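Local atomic coordinates of possible TctC subunit of the Tripartite Tricarboxylate Transport(TTT) Family (PDB entry 6HKE), a protein that is the periplasmic substrate-binding protein of a tripartite tricarboxylate transporter and binds malate, probably delivering C4-dicarboxylates for high-affinity uptake. Residues Ala207-Ala212 / Val222-Ala228; Gly82-Ala86 / Tyr96-Phe102; Leu107-Pro112 / Gly276-Pro280. The protein carries 2 engineered substitutions. One frame throughout, in Å; residues are numbered along the deposited sequence.

Overall arrangement
Strand 102-118 lies at or beside all three contacts. Interaction 2 comes first along the chain, between the start of helix 82-90 and the loop that leads into this strand. Interaction 3 starts on the strand itself but is completed far downstream, at 276-280, and interaction 1 is made in the intervening chain, on neighbouring strand 205-210. Interactions 1 and 3, centres about 18 Å apart, touch where I210 CD1 meets P112 CG at 3.6 Å. Interaction 2 touches neither, its centre about 28 Å from that of interaction 1 and 19 Å from that of interaction 3. T83 of interaction 2 and M111 of interaction 3, with side chains about 6 and 8 Å from bound malate, probably help shape the pocket's surroundings.

Interaction 1: Ala207-Ala212 / Val222-Ala228; sequences AYVIAA and VPTAREA
The carbonyl oxygen of I210 is gripped by one firm donor and two weaker ones. A225 N reaches it across the contact at 3.0 Å in a bond bent to 139° at the hydrogen, T224 CA adds a CA-H...O contact, and A212 N closes a weak bond from the same segment, folding the chain into an inverse gamma turn centred on A211. The amide of the same isoleucine points to a second partner: I210 N donates to P223 O at 3.0 Å in a straighter bond (159°), and V209 CA leans on that oxygen too. This pair of bonds makes a single beta bridge between I210 and T224. Residues 222-228 are bridged to strand 205-210 at this one pair and form no strand of their own, while Y208 and V209 bond through their backbones to L115 of strand 102-118, inside the mixed sheet of this periplasmic binding protein fold.

Apolar groups fill in beside the bridge. With V222 CG1 anti to the backbone N (chi1 177°), that methyl lies 3.7 Å from I210 N, and its twin V222 CG2 turns to A207 CB at 3.8 Å. V209 CG1 butts against A228 CB, 3.6 Å away, where L126 of helix 126-136 packs on both residues. The P223 ring lies alongside Y208 O, its CD 3.4 Å from that oxygen.

The turn after the bridge is braced from within. T224 OG1 accepts from E227 N in an ST motif, and T224 N returns a bond to E227 OE2 from above the carboxylate plane; R215 makes a salt bridge to the same carboxylate oxygen. A water spans the two segments beside this turn, donating to A212 O at 2.6 Å and accepting from R226 N at 2.9 Å.

Interaction 2: Gly82-Ala86 / Tyr96-Phe102; sequences GTHGA and YRPDKDF
The rings of H84 and F102 meet edge to face. The imidazole turns its edge to the phenyl, the planes at 62° and the centroids 4.6 Å apart, and H84 NE2 sits over the centre of the F102 ring, 3.5 Å from F102 CE2. Y96 is turned differently: its ring is nearly parallel to the imidazole, at 28°, but slid so far aside that the two barely overlap. F102 CZ approaches one face of the tyrosine toward its rim, so F102 offers its face to the histidine and its edge to Y96.

H84 reaches this position with CG anti to the carbonyl carbon (chi1 -76°), and its other ring nitrogen is held by T83: ND1 and T83 OG1 share a hydrogen bond of 2.7 Å, which helps to fix the rotation of the imidazole. Y96 OH donates to T83 O at 2.6 Å, satisfying this buried carbonyl and pinning the far end of the ring to the helix start. P98 CB lies 3.3 Å from H84 CA.

An alanine in place of F102 is likely to leave the NE2 edge of H84 without the ring face it rests on and to open a gap beside Y96.

F242 stacks on the histidine and A63 packs against all three rings, while T83 OG1 also accepts from the backbone N of the malate-binding H80. A buried aromatic cluster thus packs the start of helix 82-90 against the loop into strand 102-118, and T83, its side chain about 6 Å from bound malate, joins it to the second shell of the site.

Interaction 3: Leu107-Pro112 / Gly276-Pro280; sequences LLTEMP and GALVP
T109 turns its hydroxyl toward L278 by setting OG1 anti to the backbone N (chi1 -166°), while M111 curls its end back to A277 through a chain bent at chi3 (82°). From there T109 OG1 donates to L278 O at 2.6 Å, tilted from the carbonyl plane, and lies 3.4 Å from A277 CB. The methyl M111 CE comes to rest 4.1 Å from that same A277 CB, so the small alanine side chain is approached by both the threonine hydroxyl and the methionine tip.

A backbone bond joins the same leucine to the next residue of the strand: L278 N gives its hydrogen to E110 O at 2.8 Å, very straight at 172° and nearly in line with the carbonyl. L278 thus accepts through its oxygen and donates through its nitrogen, and its CB also lies beside E110 O. Farther along, the P280 ring packs on the chain of L107 and L108, with P280 CD 3.1 Å from L108 O and P280 CG 4.0 Å from L107 CG; the leucine and proline side chains meet at a slant. Residues 276-280 run in roughly the opposite sense to 107-112, yet form no regular strand.

The loop begins where helix 266-274 ends in a Schellman motif, with G276 at positive phi as its C-prime residue. M111 also lies close to the malate-binding Q192. Helix 193-201 joins in through V194, which touches both M111 and A277, and strand 102-118 has strand 236-244 as an antiparallel neighbour, with L108 and T109 forming a classic beta bulge opposite T239.

Interaction 1: Ala207-Ala212 / Val222-Ala228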
loop_
_atom_site.group_PDB
_atom_site.type_symbol
_atom_site.label_atom_id
_atom_site.label_comp_id
_atom_site.label_asym_id
_atom_site.label_seq_id
_atom_site.Cartn_x
_atom_site.Cartn_y
_atom_site.Cartn_z
ATOM N N ALA A 207 -5.866 -13.129 -10.800
ATOM C CA ALA A 207 -6.617 -12.607 -9.639
ATOM C C ALA A 207 -7.758 -13.580 -9.355
ATOM O O ALA A 207 -8.332 -14.052 -10.313
ATOM C CB ALA A 207 -7.155 -11.233 -9.950
ATOM N N TYR A 208 -8.042 -13.896 -8.095
ATOM C CA TYR A 208 -9.257 -14.642 -7.699
ATOM C C TYR A 208 -10.346 -13.632 -7.343
ATOM O O TYR A 208 -11.417 -13.699 -7.946
ATOM C CB TYR A 208 -8.933 -15.623 -6.576
ATOM C CG TYR A 208 -8.221 -16.856 -7.067
ATOM C CD1 TYR A 208 -8.942 -17.957 -7.490
ATOM C CD2 TYR A 208 -6.838 -16.916 -7.142
ATOM C CE1 TYR A 208 -8.308 -19.102 -7.940
ATOM C CE2 TYR A 208 -6.189 -18.051 -7.601
ATOM C CZ TYR A 208 -6.927 -19.149 -8.008
ATOM O OH TYR A 208 -6.309 -20.286 -8.457
ATOM N N VAL A 209 -10.063 -12.692 -6.436
ATOM C CA VAL A 209 -11.073 -11.686 -6.000
ATOM C C VAL A 209 -10.394 -10.332 -5.800
ATOM O O VAL A 209 -9.164 -10.276 -5.747
ATOM C CB VAL A 209 -11.842 -12.147 -4.750
ATOM C CG1 VAL A 209 -12.734 -13.324 -5.083
ATOM C CG2 VAL A 209 -10.927 -12.487 -3.587
ATOM N N ILE A 210 -11.204 -9.279 -5.807
ATOM C CA ILE A 210 -10.808 -7.893 -5.434
ATOM C C ILE A 210 -11.452 -7.628 -4.071
ATOM O O ILE A 210 -12.622 -8.011 -3.890
ATOM C CB ILE A 210 -11.214 -6.896 -6.538
ATOM C CG1 ILE A 210 -10.702 -5.484 -6.251
ATOM C CG2 ILE A 210 -12.712 -6.905 -6.779
ATOM C CD1 ILE A 210 -10.844 -4.543 -7.442
ATOM N N ALA A 211 -10.679 -7.111 -3.121
ATOM C CA ALA A 211 -11.119 -6.873 -1.732
ATOM C C ALA A 211 -11.802 -5.509 -1.671
ATOM O O ALA A 211 -11.255 -4.594 -1.018
ATOM C CB ALA A 211 -9.953 -6.959 -0.790
ATOM N N ALA A 212 -12.945 -5.405 -2.343
ATOM C CA ALA A 212 -13.713 -4.157 -2.559
ATOM C C ALA A 212 -15.199 -4.497 -2.591
ATOM O O ALA A 212 -15.530 -5.690 -2.797
ATOM C CB ALA A 212 -13.283 -3.491 -3.850
ATOM N N VAL A 222 -12.791 -9.520 -12.682
ATOM C CA VAL A 222 -12.422 -10.020 -11.322
ATOM C C VAL A 222 -13.584 -9.783 -10.351
ATOM O O VAL A 222 -13.967 -8.643 -10.114
ATOM C CB VAL A 222 -11.139 -9.329 -10.826
ATOM C CG1 VAL A 222 -10.779 -9.761 -9.411
ATOM C CG2 VAL A 222 -9.974 -9.539 -11.785
ATOM N N PRO A 223 -14.154 -10.841 -9.734
ATOM C CA PRO A 223 -15.284 -10.686 -8.813
ATOM C C PRO A 223 -14.873 -10.101 -7.454
ATOM O O PRO A 223 -13.771 -10.299 -7.005
ATOM C CB PRO A 223 -15.824 -12.113 -8.654
ATOM C CG PRO A 223 -14.605 -12.988 -8.879
ATOM C CD PRO A 223 -13.748 -12.246 -9.891
ATOM N N THR A 224 -15.785 -9.370 -6.821
ATOM C CA THR A 224 -15.578 -8.850 -5.449
ATOM C C THR A 224 -15.501 -10.059 -4.528
ATOM O O THR A 224 -16.012 -11.134 -4.913
ATOM C CB THR A 224 -16.673 -7.872 -5.031
ATOM O OG1 THR A 224 -17.909 -8.569 -5.143
ATOM C CG2 THR A 224 -16.686 -6.613 -5.867
ATOM N N ALA A 225 -14.862 -9.899 -3.374
ATOM C CA ALA A 225 -14.833 -10.940 -2.331
ATOM C C ALA A 225 -16.278 -11.240 -1.908
ATOM O O ALA A 225 -16.565 -12.419 -1.620
ATOM C CB ALA A 225 -13.968 -10.490 -1.192
ATOM N N ARG A 226 -17.144 -10.217 -1.900
ATOM C CA ARG A 226 -18.570 -10.330 -1.506
ATOM C C ARG A 226 -19.244 -11.345 -2.427
ATOM O O ARG A 226 -19.791 -12.336 -1.913
ATOM C CB ARG A 226 -19.319 -8.994 -1.574
ATOM C CG ARG A 226 -20.836 -9.166 -1.658
ATOM C CD ARG A 226 -21.660 -7.963 -1.247
ATOM N NE ARG A 226 -21.362 -7.558 0.125
ATOM C CZ ARG A 226 -21.946 -8.032 1.233
ATOM N NH1 ARG A 226 -22.887 -8.956 1.168
ATOM N NH2 ARG A 226 -21.571 -7.580 2.418
ATOM N N GLU A 227 -19.191 -11.117 -3.742
ATOM C CA GLU A 227 -19.978 -11.922 -4.707
ATOM C C GLU A 227 -19.414 -13.348 -4.733
ATOM O O GLU A 227 -20.201 -14.242 -4.986
ATOM C CB GLU A 227 -20.143 -11.177 -6.044
ATOM C CG GLU A 227 -18.903 -11.086 -6.889
ATOM C CD GLU A 227 -19.115 -10.354 -8.209
ATOM O OE1 GLU A 227 -19.663 -10.988 -9.134
ATOM O OE2 GLU A 227 -18.702 -9.166 -8.326
ATOM N N ALA A 228 -18.150 -13.564 -4.351
ATOM C CA ALA A 228 -17.493 -14.894 -4.302
ATOM C C ALA A 228 -17.601 -15.530 -2.901
ATOM O O ALA A 228 -16.959 -16.587 -2.696
ATOM C CB ALA A 228 -16.051 -14.774 -4.753
HETATM O O HOH W 1 -15.972 -7.663 -1.101
#

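Interaction 2: Gly82-Ala86 / Tyr96-Phe102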
loop_
_atom_site.group_PDB
_atom_site.type_symbol
_atom_site.label_atom_id
_atom_site.label_comp_id
_atom_site.label_asym_id
_atom_site.label_seq_id
_atom_site.Cartn_x
_atom_site.Cartn_y
_atom_site.Cartn_z
ATOM N N GLY A 82 -0.630 -0.265 5.760
ATOM C CA GLY A 82 0.257 -1.131 6.563
ATOM C C GLY A 82 1.112 -0.337 7.544
ATOM O O GLY A 82 0.958 -0.499 8.758
ATOM N N THR A 83 2.007 0.513 7.053
ATOM C CA THR A 83 3.082 1.108 7.881
ATOM C C THR A 83 2.462 2.044 8.912
ATOM O O THR A 83 3.061 2.194 9.988
ATOM C CB THR A 83 4.085 1.849 7.004
ATOM O OG1 THR A 83 3.357 2.877 6.330
ATOM C CG2 THR A 83 4.754 0.922 6.021
ATOM N N HIS A 84 1.309 2.645 8.579
ATOM C CA HIS A 84 0.675 3.718 9.376
ATOM C C HIS A 84 -0.746 3.329 9.768
ATOM O O HIS A 84 -1.559 4.250 9.983
ATOM C CB HIS A 84 0.723 5.035 8.604
ATOM C CG HIS A 84 2.079 5.641 8.623
ATOM N ND1 HIS A 84 3.123 5.107 7.917
ATOM C CD2 HIS A 84 2.564 6.704 9.304
ATOM C CE1 HIS A 84 4.207 5.827 8.154
ATOM N NE2 HIS A 84 3.888 6.824 9.008
ATOM N N GLY A 85 -1.022 2.025 9.891
ATOM C CA GLY A 85 -2.376 1.516 10.178
ATOM C C GLY A 85 -2.322 0.163 10.848
ATOM O O GLY A 85 -2.187 0.121 12.084
ATOM N N ALA A 86 -2.409 -0.897 10.044
ATOM C CA ALA A 86 -2.411 -2.315 10.465
ATOM C C ALA A 86 -1.184 -2.620 11.334
ATOM O O ALA A 86 -1.323 -3.476 12.200
ATOM C CB ALA A 86 -2.482 -3.224 9.264
ATOM N N TYR A 96 7.089 3.285 16.477
ATOM C CA TYR A 96 6.433 4.609 16.351
ATOM C C TYR A 96 4.930 4.412 16.482
ATOM O O TYR A 96 4.459 3.273 16.376
ATOM C CB TYR A 96 6.784 5.264 15.011
ATOM C CG TYR A 96 6.457 4.413 13.812
ATOM C CD1 TYR A 96 5.169 4.343 13.308
ATOM C CD2 TYR A 96 7.431 3.654 13.193
ATOM C CE1 TYR A 96 4.855 3.555 12.214
ATOM C CE2 TYR A 96 7.132 2.845 12.111
ATOM C CZ TYR A 96 5.844 2.804 11.607
ATOM O OH TYR A 96 5.557 2.004 10.537
ATOM N N ARG A 97 4.231 5.506 16.744
ATOM C CA ARG A 97 2.756 5.617 16.690
ATOM C C ARG A 97 2.445 6.303 15.358
ATOM O O ARG A 97 2.923 7.401 15.092
ATOM C CB ARG A 97 2.286 6.384 17.931
ATOM C CG ARG A 97 2.928 5.892 19.231
ATOM C CD ARG A 97 2.847 6.865 20.391
ATOM N NE ARG A 97 3.611 8.068 20.107
ATOM C CZ ARG A 97 3.524 9.211 20.784
ATOM N NH1 ARG A 97 2.692 9.324 21.812
ATOM N NH2 ARG A 97 4.271 10.247 20.429
ATOM N N PRO A 98 1.718 5.674 14.420
ATOM C CA PRO A 98 1.476 6.322 13.134
ATOM C C PRO A 98 0.636 7.600 13.251
ATOM O O PRO A 98 0.781 8.427 12.380
ATOM C CB PRO A 98 0.739 5.269 12.308
ATOM C CG PRO A 98 1.044 3.966 13.005
ATOM C CD PRO A 98 1.191 4.306 14.479
ATOM N N ASP A 99 -0.195 7.734 14.293
ATOM C CA ASP A 99 -1.004 8.964 14.535
ATOM C C ASP A 99 -0.126 10.068 15.125
ATOM O O ASP A 99 -0.259 11.198 14.667
ATOM C CB ASP A 99 -2.263 8.749 15.387
ATOM C CG ASP A 99 -2.150 7.813 16.582
ATOM O OD1 ASP A 99 -1.119 7.123 16.712
ATOM O OD2 ASP A 99 -3.133 7.755 17.350
ATOM N N LYS A 100 0.754 9.760 16.074
ATOM C CA LYS A 100 1.341 10.783 16.971
ATOM C C LYS A 100 2.819 11.049 16.680
ATOM O O LYS A 100 3.322 12.083 17.148
ATOM C CB LYS A 100 1.132 10.342 18.416
ATOM C CG LYS A 100 -0.314 10.435 18.885
ATOM C CD LYS A 100 -0.527 9.848 20.267
ATOM C CE LYS A 100 -1.838 10.274 20.885
ATOM N NZ LYS A 100 -2.976 9.548 20.278
ATOM N N ASP A 101 3.511 10.198 15.926
ATOM C CA ASP A 101 4.961 10.402 15.650
ATOM C C ASP A 101 5.147 11.009 14.250
ATOM O O ASP A 101 6.302 11.078 13.791
ATOM C CB ASP A 101 5.724 9.105 15.920
ATOM C CG ASP A 101 5.856 8.829 17.405
ATOM O OD1 ASP A 101 6.126 9.794 18.147
ATOM O OD2 ASP A 101 5.677 7.669 17.814
ATOM N N PHE A 102 4.058 11.475 13.626
ATOM C CA PHE A 102 4.037 12.021 12.246
ATOM C C PHE A 102 3.046 13.171 12.144
ATOM O O PHE A 102 1.987 13.166 12.817
ATOM C CB PHE A 102 3.685 10.953 11.208
ATOM C CG PHE A 102 4.677 9.824 11.213
ATOM C CD1 PHE A 102 5.893 9.949 10.569
ATOM C CD2 PHE A 102 4.443 8.691 11.969
ATOM C CE1 PHE A 102 6.835 8.929 10.628
ATOM C CE2 PHE A 102 5.382 7.673 12.020
ATOM C CZ PHE A 102 6.569 7.784 11.334
#

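Interaction 3: Leu107-Pro112 / Gly276-Pro280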
loop_
_atom_site.group_PDB
_atom_site.type_symbol
_atom_site.label_atom_id
_atom_site.label_comp_id
_atom_site.label_asym_id
_atom_site.label_seq_id
_atom_site.Cartn_x
_atom_site.Cartn_y
_atom_site.Cartn_z
ATOM N N LEU A 107 -3.079 12.703 1.688
ATOM C CA LEU A 107 -3.492 11.476 0.958
ATOM C C LEU A 107 -2.990 11.587 -0.486
ATOM O O LEU A 107 -3.239 12.623 -1.110
ATOM C CB LEU A 107 -5.010 11.338 0.971
ATOM C CG LEU A 107 -5.555 10.093 0.281
ATOM C CD1 LEU A 107 -5.038 8.814 0.933
ATOM C CD2 LEU A 107 -7.069 10.131 0.307
ATOM N N LEU A 108 -2.263 10.577 -0.965
ATOM C CA LEU A 108 -1.709 10.528 -2.343
ATOM C C LEU A 108 -2.654 9.769 -3.267
ATOM O O LEU A 108 -2.864 10.225 -4.411
ATOM C CB LEU A 108 -0.367 9.807 -2.293
ATOM C CG LEU A 108 0.678 10.485 -1.426
ATOM C CD1 LEU A 108 2.020 9.773 -1.565
ATOM C CD2 LEU A 108 0.785 11.954 -1.811
ATOM N N THR A 109 -3.157 8.630 -2.792
ATOM C CA THR A 109 -4.049 7.732 -3.546
ATOM C C THR A 109 -4.700 6.727 -2.602
ATOM O O THR A 109 -4.319 6.638 -1.406
ATOM C CB THR A 109 -3.294 7.017 -4.674
ATOM O OG1 THR A 109 -4.279 6.435 -5.534
ATOM C CG2 THR A 109 -2.328 5.952 -4.190
ATOM N N GLU A 110 -5.684 6.028 -3.148
ATOM C CA GLU A 110 -6.411 4.915 -2.505
ATOM C C GLU A 110 -6.687 3.936 -3.633
ATOM O O GLU A 110 -6.957 4.393 -4.756
ATOM C CB GLU A 110 -7.694 5.408 -1.829
ATOM C CG GLU A 110 -8.369 4.363 -0.952
ATOM C CD GLU A 110 -9.183 4.943 0.198
ATOM O OE1 GLU A 110 -9.576 6.147 0.102
ATOM O OE2 GLU A 110 -9.403 4.197 1.201
ATOM N N MET A 111 -6.542 2.652 -3.356
ATOM C CA MET A 111 -6.763 1.607 -4.370
ATOM C C MET A 111 -7.149 0.304 -3.679
ATOM O O MET A 111 -6.738 0.031 -2.546
ATOM C CB MET A 111 -5.479 1.427 -5.179
ATOM C CG MET A 111 -4.351 0.800 -4.386
ATOM S SD MET A 111 -2.842 0.759 -5.371
ATOM C CE MET A 111 -2.218 2.423 -5.159
ATOM N N PRO A 112 -7.936 -0.551 -4.360
ATOM C CA PRO A 112 -8.202 -1.887 -3.847
ATOM C C PRO A 112 -6.984 -2.818 -3.932
ATOM O O PRO A 112 -6.018 -2.569 -4.656
ATOM C CB PRO A 112 -9.361 -2.373 -4.710
ATOM C CG PRO A 112 -9.170 -1.632 -6.016
ATOM C CD PRO A 112 -8.632 -0.272 -5.624
ATOM N N GLY A 276 -5.646 1.517 -11.862
ATOM C CA GLY A 276 -6.785 1.141 -10.997
ATOM C C GLY A 276 -6.806 1.860 -9.654
ATOM O O GLY A 276 -7.642 1.491 -8.809
ATOM N N ALA A 277 -5.928 2.845 -9.461
ATOM C CA ALA A 277 -5.834 3.728 -8.274
ATOM C C ALA A 277 -6.764 4.931 -8.437
ATOM O O ALA A 277 -6.971 5.368 -9.585
ATOM C CB ALA A 277 -4.399 4.166 -8.112
ATOM N N LEU A 278 -7.287 5.472 -7.334
ATOM C CA LEU A 278 -8.137 6.696 -7.360
ATOM C C LEU A 278 -7.262 7.935 -7.188
ATOM O O LEU A 278 -6.297 7.885 -6.419
ATOM C CB LEU A 278 -9.184 6.649 -6.244
ATOM C CG LEU A 278 -10.135 5.450 -6.274
ATOM C CD1 LEU A 278 -11.118 5.519 -5.106
ATOM C CD2 LEU A 278 -10.874 5.372 -7.598
ATOM N N VAL A 279 -7.630 9.027 -7.849
ATOM C CA VAL A 279 -7.097 10.387 -7.566
ATOM C C VAL A 279 -7.885 10.927 -6.379
ATOM O O VAL A 279 -9.111 11.048 -6.451
ATOM C CB VAL A 279 -7.225 11.302 -8.793
ATOM C CG1 VAL A 279 -6.678 12.699 -8.510
ATOM C CG2 VAL A 279 -6.546 10.679 -10.002
ATOM N N PRO A 280 -7.231 11.284 -5.252
ATOM C CA PRO A 280 -7.961 11.861 -4.130
ATOM C C PRO A 280 -8.821 13.013 -4.656
ATOM O O PRO A 280 -8.314 13.830 -5.390
ATOM C CB PRO A 280 -6.844 12.312 -3.172
ATOM C CG PRO A 280 -5.717 11.362 -3.483
ATOM C CD PRO A 280 -5.790 11.195 -4.990
#